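Side-chain contacts in putative methylthioribose-1-phosphate isomerase (Pyrococcus horikoshii OT3, PDB 6A34), which probably isomerises methylthioribose-1-phosphate to methylthioribulose-1-phosphate, a step in the salvage of methionine: residues K22-I27 and E45-A50; F68-Y73 and E90-I95; V244-I249 and G253-K258; S282-E287 and R347-L352. One frame throughout, in Å; residues are numbered along the deposited sequence.

Contact 1 of 4, residues K22-I27 and E45-A50; sequences KSVYMI and EEVAEA
Met26 reaches from strand 23-27 to Ala50 and Val47 on helix 45-50. Its CB leaves the backbone toward the helix, and CG stands beside the backbone N and anti to the carbonyl carbon (chi1 -54°). Beyond CG the chain is extended, which carries the sulfur and the terminal methyl across the gap. CB and CG themselves stay short of the helix. SD is the first atom to arrive, 3.8 Å from Ala50 CB. CE then passes the same methyl, 4.0 Å from Ala50 CB, and comes within 4.1 Å of Val47 CG1, so the tip lies between two residues three positions apart on one helix face. Met26 and Val47 cross at about a right angle.

A second meeting lies two residues earlier in the strand. Val24 touches the helix through CG2, which is 3.8 Å from Val47 CG2, while its CB lies 3.9 Å from the same methyl; these two valines are also set roughly at right angles. Val47 thus divides its branches, CG2 for Val24 and CG1 for Met26.

Every group that meets here is apolar and buried, and no hydrogen bond joins the segments. Phe41 of strand 38-41 also touches Met26 and Ala50, and helix 59-76 meets Val24 through Phe68. The strand is the central one of an antiparallel three-stranded sheet, and the helix runs nearly parallel to it, the axes 9.9 Å apart and inclined by 22°: an alpha helix laid along one face of a small beta sheet.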
loop_
_atom_site.group_PDB
_atom_site.type_symbol
_atom_site.label_atom_id
_atom_site.label_comp_id
_atom_site.label_asym_id
_atom_site.label_seq_id
_atom_site.Cartn_x
_atom_site.Cartn_y
_atom_site.Cartn_z
ATOM N N LYS A 22 35.539 -14.318 -18.975
ATOM C CA LYS A 22 36.157 -14.125 -17.653
ATOM C C LYS A 22 35.557 -12.918 -16.928
ATOM O O LYS A 22 36.217 -12.296 -16.111
ATOM C CB LYS A 22 37.672 -13.942 -17.792
ATOM C CG LYS A 22 38.377 -15.022 -18.603
ATOM C CD LYS A 22 39.880 -14.940 -18.463
ATOM C CE LYS A 22 40.597 -16.230 -18.797
ATOM N NZ LYS A 22 40.887 -16.335 -20.244
ATOM N N SER A 23 34.284 -12.619 -17.199
ATOM C CA SER A 23 33.612 -11.515 -16.557
ATOM C C SER A 23 32.185 -11.906 -16.149
ATOM O O SER A 23 31.439 -12.564 -16.921
ATOM C CB SER A 23 33.639 -10.321 -17.467
ATOM O OG SER A 23 34.958 -9.821 -17.572
ATOM N N VAL A 24 31.806 -11.501 -14.932
ATOM C CA VAL A 24 30.441 -11.644 -14.457
ATOM C C VAL A 24 29.667 -10.377 -14.823
ATOM O O VAL A 24 30.085 -9.273 -14.494
ATOM C CB VAL A 24 30.384 -11.922 -12.947
ATOM C CG1 VAL A 24 28.950 -12.077 -12.467
ATOM C CG2 VAL A 24 31.194 -13.149 -12.572
ATOM N N TYR A 25 28.555 -10.545 -15.534
ATOM C CA TYR A 25 27.705 -9.412 -15.950
ATOM C C TYR A 25 26.371 -9.463 -15.201
ATOM O O TYR A 25 25.742 -10.475 -15.222
ATOM C CB TYR A 25 27.429 -9.459 -17.454
ATOM C CG TYR A 25 28.631 -9.315 -18.366
ATOM C CD1 TYR A 25 29.516 -10.367 -18.565
ATOM C CD2 TYR A 25 28.843 -8.156 -19.100
ATOM C CE1 TYR A 25 30.596 -10.260 -19.429
ATOM C CE2 TYR A 25 29.918 -8.032 -19.969
ATOM C CZ TYR A 25 30.803 -9.089 -20.143
ATOM O OH TYR A 25 31.868 -8.982 -20.998
ATOM N N MET A 26 25.954 -8.342 -14.591
ATOM C CA MET A 26 24.728 -8.245 -13.786
ATOM C C MET A 26 23.923 -7.012 -14.207
ATOM O O MET A 26 24.455 -5.880 -14.275
ATOM C CB MET A 26 25.018 -8.096 -12.291
ATOM C CG MET A 26 25.914 -9.151 -11.725
ATOM S SD MET A 26 26.082 -8.904 -9.960
ATOM C CE MET A 26 27.360 -10.084 -9.528
ATOM N N ILE A 27 22.630 -7.219 -14.456
ATOM C CA ILE A 27 21.730 -6.100 -14.501
ATOM C C ILE A 27 21.878 -5.354 -13.172
ATOM O O ILE A 27 21.976 -5.992 -12.138
ATOM C CB ILE A 27 20.283 -6.547 -14.751
ATOM C CG1 ILE A 27 20.137 -7.142 -16.148
ATOM C CG2 ILE A 27 19.322 -5.378 -14.527
ATOM C CD1 ILE A 27 18.804 -7.807 -16.378
ATOM N N GLU A 45 36.213 -9.900 -5.699
ATOM C CA GLU A 45 35.895 -8.827 -4.725
ATOM C C GLU A 45 34.753 -7.952 -5.250
ATOM O O GLU A 45 33.852 -7.639 -4.501
ATOM C CB GLU A 45 37.084 -7.900 -4.454
ATOM C CG GLU A 45 38.219 -8.550 -3.685
ATOM C CD GLU A 45 39.128 -9.466 -4.496
ATOM O OE1 GLU A 45 39.144 -9.365 -5.761
ATOM O OE2 GLU A 45 39.818 -10.295 -3.859
ATOM N N GLU A 46 34.828 -7.567 -6.531
ATOM C CA GLU A 46 33.782 -6.802 -7.234
ATOM C C GLU A 46 32.430 -7.550 -7.237
ATOM O O GLU A 46 31.395 -6.915 -7.112
ATOM C CB GLU A 46 34.191 -6.489 -8.679
ATOM C CG GLU A 46 35.381 -5.548 -8.815
ATOM C CD GLU A 46 35.838 -5.288 -10.251
ATOM O OE1 GLU A 46 35.410 -6.033 -11.166
ATOM O OE2 GLU A 46 36.636 -4.337 -10.461
ATOM N N VAL A 47 32.442 -8.875 -7.441
ATOM C CA VAL A 47 31.232 -9.720 -7.454
ATOM C C VAL A 47 30.658 -9.783 -6.029
ATOM O O VAL A 47 29.454 -9.685 -5.822
ATOM C CB VAL A 47 31.550 -11.142 -7.979
ATOM C CG1 VAL A 47 30.424 -12.135 -7.759
ATOM C CG2 VAL A 47 31.960 -11.136 -9.442
ATOM N N ALA A 48 31.540 -9.975 -5.044
ATOM C CA ALA A 48 31.125 -10.068 -3.647
ATOM C C ALA A 48 30.428 -8.761 -3.241
ATOM O O ALA A 48 29.335 -8.775 -2.695
ATOM C CB ALA A 48 32.317 -10.384 -2.755
ATOM N N GLU A 49 31.070 -7.636 -3.550
ATOM C CA GLU A 49 30.546 -6.322 -3.229
ATOM C C GLU A 49 29.153 -6.147 -3.877
ATOM O O GLU A 49 28.240 -5.620 -3.248
ATOM C CB GLU A 49 31.573 -5.260 -3.649
ATOM C CG GLU A 49 31.226 -3.833 -3.249
ATOM C CD GLU A 49 30.931 -3.601 -1.768
ATOM O OE1 GLU A 49 31.525 -4.319 -0.909
ATOM O OE2 GLU A 49 30.093 -2.704 -1.474
ATOM N N ALA A 50 28.984 -6.625 -5.117
ATOM C CA ALA A 50 27.731 -6.496 -5.893
ATOM C C ALA A 50 26.620 -7.356 -5.279
ATOM O O ALA A 50 25.451 -7.018 -5.383
ATOM C CB ALA A 50 27.974 -6.844 -7.339
#

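Contact 2 of 4, residues F68-Y73 and E90-I95; sequences FGLALY and EKAYEI
Leu70, Tyr73 and Ala92 meet where two consecutive helices, 59-76 and 82-97, pack as an antiparallel pair in the helical part of the chain. The segment axes come within 9.9 Å and their directions differ by 153°. The small residue Ala92 points its CB toward the neighbouring helix and is received by two larger side chains one turn apart.

From one of them, Leu70, a single branch does the touching. CG stands beside the backbone N (chi1 -65°), and although CB leaves the helix at a slant, the end of the side chain closes on the partner. CD2 lies 4.1 Å from Ala92 CB and goes past this methyl to the helix backbone, 3.8 Å from Tyr93 N and 4.0 Å from Ala92 C. From the other, Tyr73, the root of the ring comes up: CG and CD1 are each 4.1 Å from Ala92 CB, an oblique approach. With CG anti to the backbone N (chi1 171°), the tyrosine hydroxyl is carried beyond the alanine to the carbonyl O of Phe85, to which it is hydrogen-bonded. The Tyr93 ring instead leads away, its OH engaging Lys97 and Asn111. Leu110 and Ile113 of helix 104-119 also touch Leu70.

No hydrogen bond or charge pair joins the two segments. The polar ends of both tyrosines are satisfied elsewhere, which leaves methyl groups, ring carbons and main chain to meet; the attraction here is dispersion and the burial of apolar surface, with Ala92 offering a single methyl to both partners.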
loop_
_atom_site.group_PDB
_atom_site.type_symbol
_atom_site.label_atom_id
_atom_site.label_comp_id
_atom_site.label_asym_id
_atom_site.label_seq_id
_atom_site.Cartn_x
_atom_site.Cartn_y
_atom_site.Cartn_z
ATOM N N PHE A 68 29.341 -18.017 -10.177
ATOM C CA PHE A 68 30.162 -17.449 -11.246
ATOM C C PHE A 68 31.364 -16.687 -10.693
ATOM O O PHE A 68 32.281 -16.422 -11.427
ATOM C CB PHE A 68 29.337 -16.543 -12.152
ATOM C CG PHE A 68 28.438 -17.315 -13.077
ATOM C CD1 PHE A 68 28.870 -18.485 -13.672
ATOM C CD2 PHE A 68 27.167 -16.861 -13.365
ATOM C CE1 PHE A 68 28.054 -19.181 -14.540
ATOM C CE2 PHE A 68 26.344 -17.574 -14.215
ATOM C CZ PHE A 68 26.782 -18.732 -14.794
ATOM N N GLY A 69 31.317 -16.303 -9.412
ATOM C CA GLY A 69 32.467 -15.713 -8.732
ATOM C C GLY A 69 33.597 -16.713 -8.550
ATOM O O GLY A 69 34.775 -16.342 -8.621
ATOM N N LEU A 70 33.241 -17.981 -8.321
ATOM C CA LEU A 70 34.233 -19.052 -8.262
ATOM C C LEU A 70 34.740 -19.428 -9.659
ATOM O O LEU A 70 35.893 -19.741 -9.815
ATOM C CB LEU A 70 33.619 -20.248 -7.539
ATOM C CG LEU A 70 33.295 -19.971 -6.067
ATOM C CD1 LEU A 70 32.563 -21.139 -5.463
ATOM C CD2 LEU A 70 34.566 -19.669 -5.279
ATOM N N ALA A 71 33.852 -19.446 -10.653
ATOM C CA ALA A 71 34.241 -19.662 -12.044
ATOM C C ALA A 71 35.282 -18.604 -12.424
ATOM O O ALA A 71 36.346 -18.937 -12.935
ATOM C CB ALA A 71 33.038 -19.588 -12.948
ATOM N N LEU A 72 34.971 -17.343 -12.114
ATOM C CA LEU A 72 35.866 -16.230 -12.370
ATOM C C LEU A 72 37.209 -16.502 -11.674
ATOM O O LEU A 72 38.269 -16.371 -12.292
ATOM C CB LEU A 72 35.243 -14.913 -11.902
ATOM C CG LEU A 72 36.116 -13.679 -12.111
ATOM C CD1 LEU A 72 36.190 -13.307 -13.577
ATOM C CD2 LEU A 72 35.602 -12.495 -11.327
ATOM N N TYR A 73 37.157 -16.926 -10.414
ATOM C CA TYR A 73 38.361 -17.245 -9.694
ATOM C C TYR A 73 39.164 -18.297 -10.467
ATOM O O TYR A 73 40.384 -18.173 -10.607
ATOM C CB TYR A 73 38.088 -17.749 -8.278
ATOM C CG TYR A 73 39.354 -18.265 -7.665
ATOM C CD1 TYR A 73 40.357 -17.392 -7.256
ATOM C CD2 TYR A 73 39.588 -19.628 -7.593
ATOM C CE1 TYR A 73 41.574 -17.866 -6.777
ATOM C CE2 TYR A 73 40.795 -20.116 -7.117
ATOM C CZ TYR A 73 41.789 -19.235 -6.712
ATOM O OH TYR A 73 42.951 -19.761 -6.243
ATOM N N GLU A 90 39.528 -21.601 -1.633
ATOM C CA GLU A 90 38.966 -21.509 -0.283
ATOM C C GLU A 90 38.818 -20.030 0.115
ATOM O O GLU A 90 37.768 -19.619 0.585
ATOM C CB GLU A 90 39.826 -22.294 0.712
ATOM C CG GLU A 90 39.027 -23.289 1.535
ATOM C CD GLU A 90 38.057 -22.696 2.550
ATOM O OE1 GLU A 90 38.387 -21.654 3.145
ATOM O OE2 GLU A 90 36.980 -23.288 2.762
ATOM N N LYS A 91 39.852 -19.208 -0.089
ATOM C CA LYS A 91 39.704 -17.788 0.222
ATOM C C LYS A 91 38.506 -17.194 -0.537
ATOM O O LYS A 91 37.708 -16.450 0.033
ATOM C CB LYS A 91 40.953 -16.983 -0.126
ATOM C CG LYS A 91 42.016 -16.950 0.961
ATOM C CD LYS A 91 43.297 -16.235 0.525
ATOM C CE LYS A 91 44.348 -16.183 1.619
ATOM N NZ LYS A 91 44.623 -17.531 2.174
ATOM N N ALA A 92 38.382 -17.535 -1.826
ATOM C CA ALA A 92 37.358 -16.969 -2.663
ATOM C C ALA A 92 35.966 -17.466 -2.217
ATOM O O ALA A 92 35.005 -16.708 -2.216
ATOM C CB ALA A 92 37.663 -17.283 -4.107
ATOM N N TYR A 93 35.875 -18.739 -1.839
ATOM C CA TYR A 93 34.660 -19.329 -1.298
ATOM C C TYR A 93 34.170 -18.536 -0.082
ATOM O O TYR A 93 32.991 -18.212 -0.001
ATOM C CB TYR A 93 34.897 -20.790 -0.931
ATOM C CG TYR A 93 33.871 -21.407 -0.018
ATOM C CD1 TYR A 93 32.703 -21.955 -0.522
ATOM C CD2 TYR A 93 34.071 -21.450 1.358
ATOM C CE1 TYR A 93 31.758 -22.540 0.311
ATOM C CE2 TYR A 93 33.122 -22.005 2.207
ATOM C CZ TYR A 93 31.964 -22.560 1.682
ATOM O OH TYR A 93 31.041 -23.140 2.509
ATOM N N GLU A 94 35.096 -18.228 0.831
ATOM C CA GLU A 94 34.824 -17.508 2.072
ATOM C C GLU A 94 34.399 -16.063 1.800
ATOM O O GLU A 94 33.473 -15.576 2.431
ATOM C CB GLU A 94 36.045 -17.505 2.998
ATOM C CG GLU A 94 36.246 -18.817 3.727
ATOM C CD GLU A 94 35.131 -19.168 4.698
ATOM O OE1 GLU A 94 34.630 -20.316 4.628
ATOM O OE2 GLU A 94 34.763 -18.291 5.523
ATOM N N ILE A 95 35.100 -15.370 0.906
ATOM C CA ILE A 95 34.740 -14.004 0.564
ATOM C C ILE A 95 33.280 -13.957 0.075
ATOM O O ILE A 95 32.502 -13.078 0.446
ATOM C CB ILE A 95 35.740 -13.434 -0.455
ATOM C CG1 ILE A 95 37.095 -13.156 0.210
ATOM C CG2 ILE A 95 35.185 -12.195 -1.137
ATOM C CD1 ILE A 95 38.186 -12.614 -0.725
#

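Contact 3 of 4, residues V244-I249 and G253-K258; sequences VGADRI and GDFANK
Phe255 and Ile249 lie on one face of the beta hairpin formed by strands 248-250 and 255-258, as an antiparallel non-hydrogen-bonded pair. The two side chains are set at a slant, Ile249 CG1 resting 3.7 Å from Phe255 CB. The phenyl group then turns back over the run leading into the first strand, because CG is held between the backbone N and the carbonyl carbon (chi1 68°). There Ala246 CB meets CD2 of Phe255 at 3.8 Å, and Val244, crossing the phenylalanine at about a right angle, puts CG2 3.9 Å from Phe255 CE2; both methyls approach the ring obliquely.

The neighbouring pair, Arg248 and Ala256, occupies the opposite face, and here a classic beta bulge interrupts the ladder. Asp247 and Arg248 both face Ala256, whose O accepts a bond from Asp247 N (2.8 Å) and a weak one from Arg248 N. At the bulge the Asp247 side chain, the predicted proton donor, lies beside Asn257, a predicted substrate-binding residue. These side chains also cross at about a right angle, with carboxylate and amide planes only 22° apart. Next to them Lys258, likewise predicted to bind substrate, reaches Cys167, and Phe323 of strand 323-326 touches both Asp247 and Lys258. Beyond the bulge, regular pairing resumes with Ala256 N hydrogen-bonded to Arg248 O at 2.8 Å, with an N-H...O angle of 163°, while Phe255 CA approaches that same oxygen to 3.1 Å.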
loop_
_atom_site.group_PDB
_atom_site.type_symbol
_atom_site.label_atom_id
_atom_site.label_comp_id
_atom_site.label_asym_id
_atom_site.label_seq_id
_atom_site.Cartn_x
_atom_site.Cartn_y
_atom_site.Cartn_z
ATOM N N VAL A 244 0.946 -15.490 -7.540
ATOM C CA VAL A 244 2.009 -14.962 -6.727
ATOM C C VAL A 244 3.158 -15.965 -6.683
ATOM O O VAL A 244 2.988 -17.143 -6.970
ATOM C CB VAL A 244 1.526 -14.627 -5.313
ATOM C CG1 VAL A 244 0.437 -13.566 -5.345
ATOM C CG2 VAL A 244 1.094 -15.881 -4.579
ATOM N N GLY A 245 4.342 -15.468 -6.338
ATOM C CA GLY A 245 5.471 -16.343 -6.055
ATOM C C GLY A 245 5.416 -16.820 -4.616
ATOM O O GLY A 245 4.421 -16.635 -3.945
ATOM N N ALA A 246 6.497 -17.456 -4.145
ATOM C CA ALA A 246 6.594 -17.926 -2.761
ATOM C C ALA A 246 8.039 -17.817 -2.296
ATOM O O ALA A 246 8.929 -18.281 -2.996
ATOM C CB ALA A 246 6.110 -19.347 -2.656
ATOM N N ASP A 247 8.261 -17.241 -1.112
ATOM C CA ASP A 247 9.582 -17.281 -0.515
ATOM C C ASP A 247 9.809 -18.676 0.087
ATOM O O ASP A 247 10.898 -19.193 0.019
ATOM C CB ASP A 247 9.818 -16.071 0.385
ATOM C CG ASP A 247 9.844 -14.822 -0.491
ATOM O OD1 ASP A 247 10.884 -14.584 -1.170
ATOM O OD2 ASP A 247 8.797 -14.138 -0.579
ATOM N N ARG A 248 8.754 -19.320 0.578
ATOM C CA ARG A 248 8.900 -20.620 1.188
ATOM C C ARG A 248 7.528 -21.295 1.345
ATOM O O ARG A 248 6.635 -20.813 2.046
ATOM C CB ARG A 248 9.611 -20.455 2.534
ATOM C CG ARG A 248 9.492 -21.668 3.443
ATOM C CD ARG A 248 10.235 -21.490 4.739
ATOM N NE ARG A 248 11.631 -21.703 4.456
ATOM C CZ ARG A 248 12.543 -21.978 5.366
ATOM N NH1 ARG A 248 13.758 -22.309 4.967
ATOM N NH2 ARG A 248 12.230 -21.918 6.654
ATOM N N ILE A 249 7.389 -22.457 0.719
ATOM C CA ILE A 249 6.242 -23.303 0.871
ATOM C C ILE A 249 6.621 -24.424 1.837
ATOM O O ILE A 249 7.661 -24.998 1.681
ATOM C CB ILE A 249 5.824 -23.854 -0.504
ATOM C CG1 ILE A 249 5.615 -22.717 -1.501
ATOM C CG2 ILE A 249 4.609 -24.768 -0.359
ATOM C CD1 ILE A 249 5.306 -23.146 -2.924
ATOM N N GLY A 253 1.432 -26.999 2.472
ATOM C CA GLY A 253 1.085 -26.047 1.424
ATOM C C GLY A 253 0.992 -24.600 1.894
ATOM O O GLY A 253 0.962 -23.706 1.047
ATOM N N ASP A 254 0.959 -24.356 3.215
ATOM C CA ASP A 254 1.081 -22.974 3.742
ATOM C C ASP A 254 2.344 -22.393 3.108
ATOM O O ASP A 254 3.307 -23.128 2.865
ATOM C CB ASP A 254 1.161 -22.896 5.272
ATOM C CG ASP A 254 -0.027 -23.470 6.033
ATOM O OD1 ASP A 254 -1.044 -23.783 5.391
ATOM O OD2 ASP A 254 0.098 -23.648 7.273
ATOM N N PHE A 255 2.333 -21.099 2.777
ATOM C CA PHE A 255 3.545 -20.488 2.250
ATOM C C PHE A 255 3.714 -19.054 2.757
ATOM O O PHE A 255 2.748 -18.347 3.046
ATOM C CB PHE A 255 3.583 -20.550 0.720
ATOM C CG PHE A 255 2.569 -19.694 0.010
ATOM C CD1 PHE A 255 1.231 -20.048 -0.012
ATOM C CD2 PHE A 255 2.955 -18.561 -0.674
ATOM C CE1 PHE A 255 0.299 -19.254 -0.667
ATOM C CE2 PHE A 255 2.018 -17.776 -1.324
ATOM C CZ PHE A 255 0.694 -18.106 -1.301
ATOM N N ALA A 256 4.988 -18.670 2.848
ATOM C CA ALA A 256 5.449 -17.336 3.128
ATOM C C ALA A 256 5.690 -16.602 1.812
ATOM O O ALA A 256 6.224 -17.166 0.870
ATOM C CB ALA A 256 6.713 -17.411 3.951
ATOM N N ASN A 257 5.243 -15.353 1.730
ATOM C CA ASN A 257 5.533 -14.528 0.546
ATOM C C ASN A 257 5.498 -13.073 1.015
ATOM O O ASN A 257 5.091 -12.829 2.155
ATOM C CB ASN A 257 4.595 -14.838 -0.628
ATOM C CG ASN A 257 5.113 -14.308 -1.949
ATOM O OD1 ASN A 257 6.264 -14.566 -2.309
ATOM N ND2 ASN A 257 4.306 -13.507 -2.641
ATOM N N LYS A 258 5.948 -12.147 0.149
ATOM C CA LYS A 258 6.011 -10.748 0.464
ATOM C C LYS A 258 4.685 -10.314 1.073
ATOM O O LYS A 258 3.584 -10.670 0.554
ATOM C CB LYS A 258 6.262 -9.852 -0.757
ATOM C CG LYS A 258 7.071 -8.595 -0.455
ATOM C CD LYS A 258 8.472 -8.890 0.110
ATOM C CE LYS A 258 9.496 -7.798 -0.128
ATOM N NZ LYS A 258 10.619 -7.868 0.850
#

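Contact 4 of 4, residues S282-E287 and R347-L352; sequences SSIDME and RNLKKL
Met286 lays its terminal methyl against the backbone of helix 347-352, CE standing 3.3 Å from Leu349 O and 3.7 Å from Lys350 N. The same CE touches the root of the leucine side chain, 3.8 Å from Leu349 CB. Bends at chi2 (72°) and chi3 fold the thioether chain and bring CE, not the sulfur, up to the helix. The base of Lys350 lies alongside at its CB, while the rest of that lysine leads away to the exposed side.

A second, more deeply buried meeting is methyl to methyl: Ile284 CD1 is 3.8 Å from Leu349 CD2, the two side chains inclined to each other. Leu349 therefore serves both partners, CB and its backbone for Met286 and the end of one branch for Ile284. The helix touches two sheets of the fold. One is the four-stranded mixed sheet, through the short, weakly bonded strand at about 284-285, outermost in it within this chain; Leu349 and Leu352 also touch Val341 of strand 339-341, at the border of the seven-stranded sheet. Phe353, one residue past the segment, touches both Ile284 and Met286.

Here the chain turns through an Asx turn round Met286. Asp285 OD1 accepts from Glu287 N at 3.2 Å with an N-H...O angle of 139°, the donor lying above the carboxylate plane, 40° out of it.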
loop_
_atom_site.group_PDB
_atom_site.type_symbol
_atom_site.label_atom_id
_atom_site.label_comp_id
_atom_site.label_asym_id
_atom_site.label_seq_id
_atom_site.Cartn_x
_atom_site.Cartn_y
_atom_site.Cartn_z
ATOM N N SER A 282 12.689 -26.596 -5.002
ATOM C CA SER A 282 13.694 -26.243 -4.032
ATOM C C SER A 282 13.173 -25.193 -3.038
ATOM O O SER A 282 13.834 -24.930 -2.041
ATOM C CB SER A 282 14.951 -25.762 -4.723
ATOM O OG SER A 282 14.689 -24.592 -5.480
ATOM N N SER A 283 12.014 -24.581 -3.315
ATOM C CA SER A 283 11.405 -23.584 -2.402
ATOM C C SER A 283 10.409 -24.261 -1.452
ATOM O O SER A 283 9.870 -23.615 -0.570
ATOM C CB SER A 283 10.726 -22.464 -3.165
ATOM O OG SER A 283 11.627 -21.868 -4.077
ATOM N N ILE A 284 10.143 -25.554 -1.662
ATOM C CA ILE A 284 9.297 -26.301 -0.775
ATOM C C ILE A 284 10.178 -26.906 0.319
ATOM O O ILE A 284 11.035 -27.731 0.043
ATOM C CB ILE A 284 8.494 -27.365 -1.539
ATOM C CG1 ILE A 284 7.713 -26.754 -2.697
ATOM C CG2 ILE A 284 7.587 -28.154 -0.611
ATOM C CD1 ILE A 284 7.244 -27.772 -3.695
ATOM N N ASP A 285 9.929 -26.468 1.554
ATOM C CA ASP A 285 10.604 -26.913 2.746
ATOM C C ASP A 285 9.708 -27.943 3.437
ATOM O O ASP A 285 8.824 -27.587 4.222
ATOM C CB ASP A 285 10.929 -25.716 3.645
ATOM C CG ASP A 285 11.712 -26.021 4.908
ATOM O OD1 ASP A 285 12.074 -27.194 5.114
ATOM O OD2 ASP A 285 11.937 -25.068 5.682
ATOM N N MET A 286 9.990 -29.223 3.163
ATOM C CA MET A 286 9.196 -30.346 3.643
ATOM C C MET A 286 9.536 -30.670 5.111
ATOM O O MET A 286 8.834 -31.449 5.746
ATOM C CB MET A 286 9.403 -31.571 2.743
ATOM C CG MET A 286 8.106 -32.281 2.440
ATOM S SD MET A 286 7.047 -31.356 1.281
ATOM C CE MET A 286 6.988 -32.539 -0.057
ATOM N N GLU A 287 10.572 -30.022 5.660
ATOM C CA GLU A 287 10.934 -30.147 7.084
ATOM C C GLU A 287 9.874 -29.506 7.991
ATOM O O GLU A 287 9.649 -30.010 9.093
ATOM C CB GLU A 287 12.277 -29.477 7.395
ATOM C CG GLU A 287 13.372 -30.452 7.776
ATOM C CD GLU A 287 13.916 -31.248 6.606
ATOM O OE1 GLU A 287 13.164 -32.085 6.052
ATOM O OE2 GLU A 287 15.084 -31.008 6.239
ATOM N N ARG A 347 -0.596 -34.372 0.939
ATOM C CA ARG A 347 -0.484 -35.644 0.260
ATOM C C ARG A 347 0.177 -35.471 -1.106
ATOM O O ARG A 347 1.052 -36.241 -1.449
ATOM C CB ARG A 347 -1.887 -36.234 0.089
ATOM C CG ARG A 347 -1.948 -37.550 -0.670
ATOM C CD ARG A 347 -3.330 -38.177 -0.594
ATOM N NE ARG A 347 -4.118 -37.847 -1.764
ATOM C CZ ARG A 347 -5.428 -37.606 -1.759
ATOM N NH1 ARG A 347 -6.142 -37.733 -0.645
ATOM N NH2 ARG A 347 -5.998 -37.170 -2.875
ATOM N N ASN A 348 -0.277 -34.483 -1.891
ATOM C CA ASN A 348 0.203 -34.342 -3.266
ATOM C C ASN A 348 1.617 -33.775 -3.295
ATOM O O ASN A 348 2.337 -34.089 -4.239
ATOM C CB ASN A 348 -0.759 -33.584 -4.178
ATOM C CG ASN A 348 -1.988 -34.418 -4.463
ATOM O OD1 ASN A 348 -1.863 -35.622 -4.647
ATOM N ND2 ASN A 348 -3.168 -33.816 -4.423
ATOM N N LEU A 349 2.019 -32.993 -2.281
ATOM C CA LEU A 349 3.382 -32.481 -2.271
ATOM C C LEU A 349 4.346 -33.634 -1.988
ATOM O O LEU A 349 5.366 -33.707 -2.682
ATOM C CB LEU A 349 3.578 -31.344 -1.264
ATOM C CG LEU A 349 3.093 -29.977 -1.748
ATOM C CD1 LEU A 349 3.018 -28.986 -0.596
ATOM C CD2 LEU A 349 3.977 -29.444 -2.857
ATOM N N LYS A 350 4.016 -34.503 -1.016
ATOM C CA LYS A 350 4.928 -35.586 -0.628
ATOM C C LYS A 350 5.014 -36.608 -1.772
ATOM O O LYS A 350 6.104 -37.125 -2.035
ATOM C CB LYS A 350 4.586 -36.185 0.741
ATOM C CG LYS A 350 3.524 -37.269 0.780
ATOM C CD LYS A 350 3.700 -38.225 1.951
ATOM C CE LYS A 350 3.736 -37.547 3.306
ATOM N NZ LYS A 350 3.944 -38.535 4.392
ATOM N N LYS A 351 3.912 -36.819 -2.501
ATOM C CA LYS A 351 3.965 -37.586 -3.743
ATOM C C LYS A 351 5.009 -36.959 -4.664
ATOM O O LYS A 351 5.945 -37.614 -5.075
ATOM C CB LYS A 351 2.627 -37.629 -4.486
ATOM C CG LYS A 351 1.680 -38.750 -4.072
ATOM C CD LYS A 351 0.404 -38.789 -4.900
ATOM C CE LYS A 351 -0.761 -39.429 -4.174
ATOM N NZ LYS A 351 -1.999 -39.382 -4.987
ATOM N N LEU A 352 4.836 -35.674 -4.964
ATOM C CA LEU A 352 5.676 -34.983 -5.936
ATOM C C LEU A 352 7.158 -35.214 -5.629
ATOM O O LEU A 352 7.964 -35.314 -6.552
ATOM C CB LEU A 352 5.359 -33.485 -5.901
ATOM C CG LEU A 352 6.030 -32.643 -6.981
ATOM C CD1 LEU A 352 5.569 -33.076 -8.361
ATOM C CD2 LEU A 352 5.732 -31.174 -6.753
#

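Contacts 1 and 2 adjoin, their centres 11 Å apart: Val24 CG2 lies 3.6 Å from Phe68 O, and Ala48 CB lies 3.8 Å from Ile95 CG2. Contacts 3 and 4 form the other neighbouring pair, with centres 13 Å apart; strands 248-250 and 284-285 run side by side, with a probable hydrogen bond from Asp285 N to Ile249 O (2.7 Å). Contact 3 carries the predicted proton donor, while Ile284 of contact 4 is about 11 Å from Asp247, side chain to side chain. Contact 1 is on the opposite side of the chain's centre, about 29 Å from contact 3 between centres, yet Ala50 is about 8 Å, side chain to side chain, from predicted substrate-binding Arg100. Contact 2 is remote from these sites.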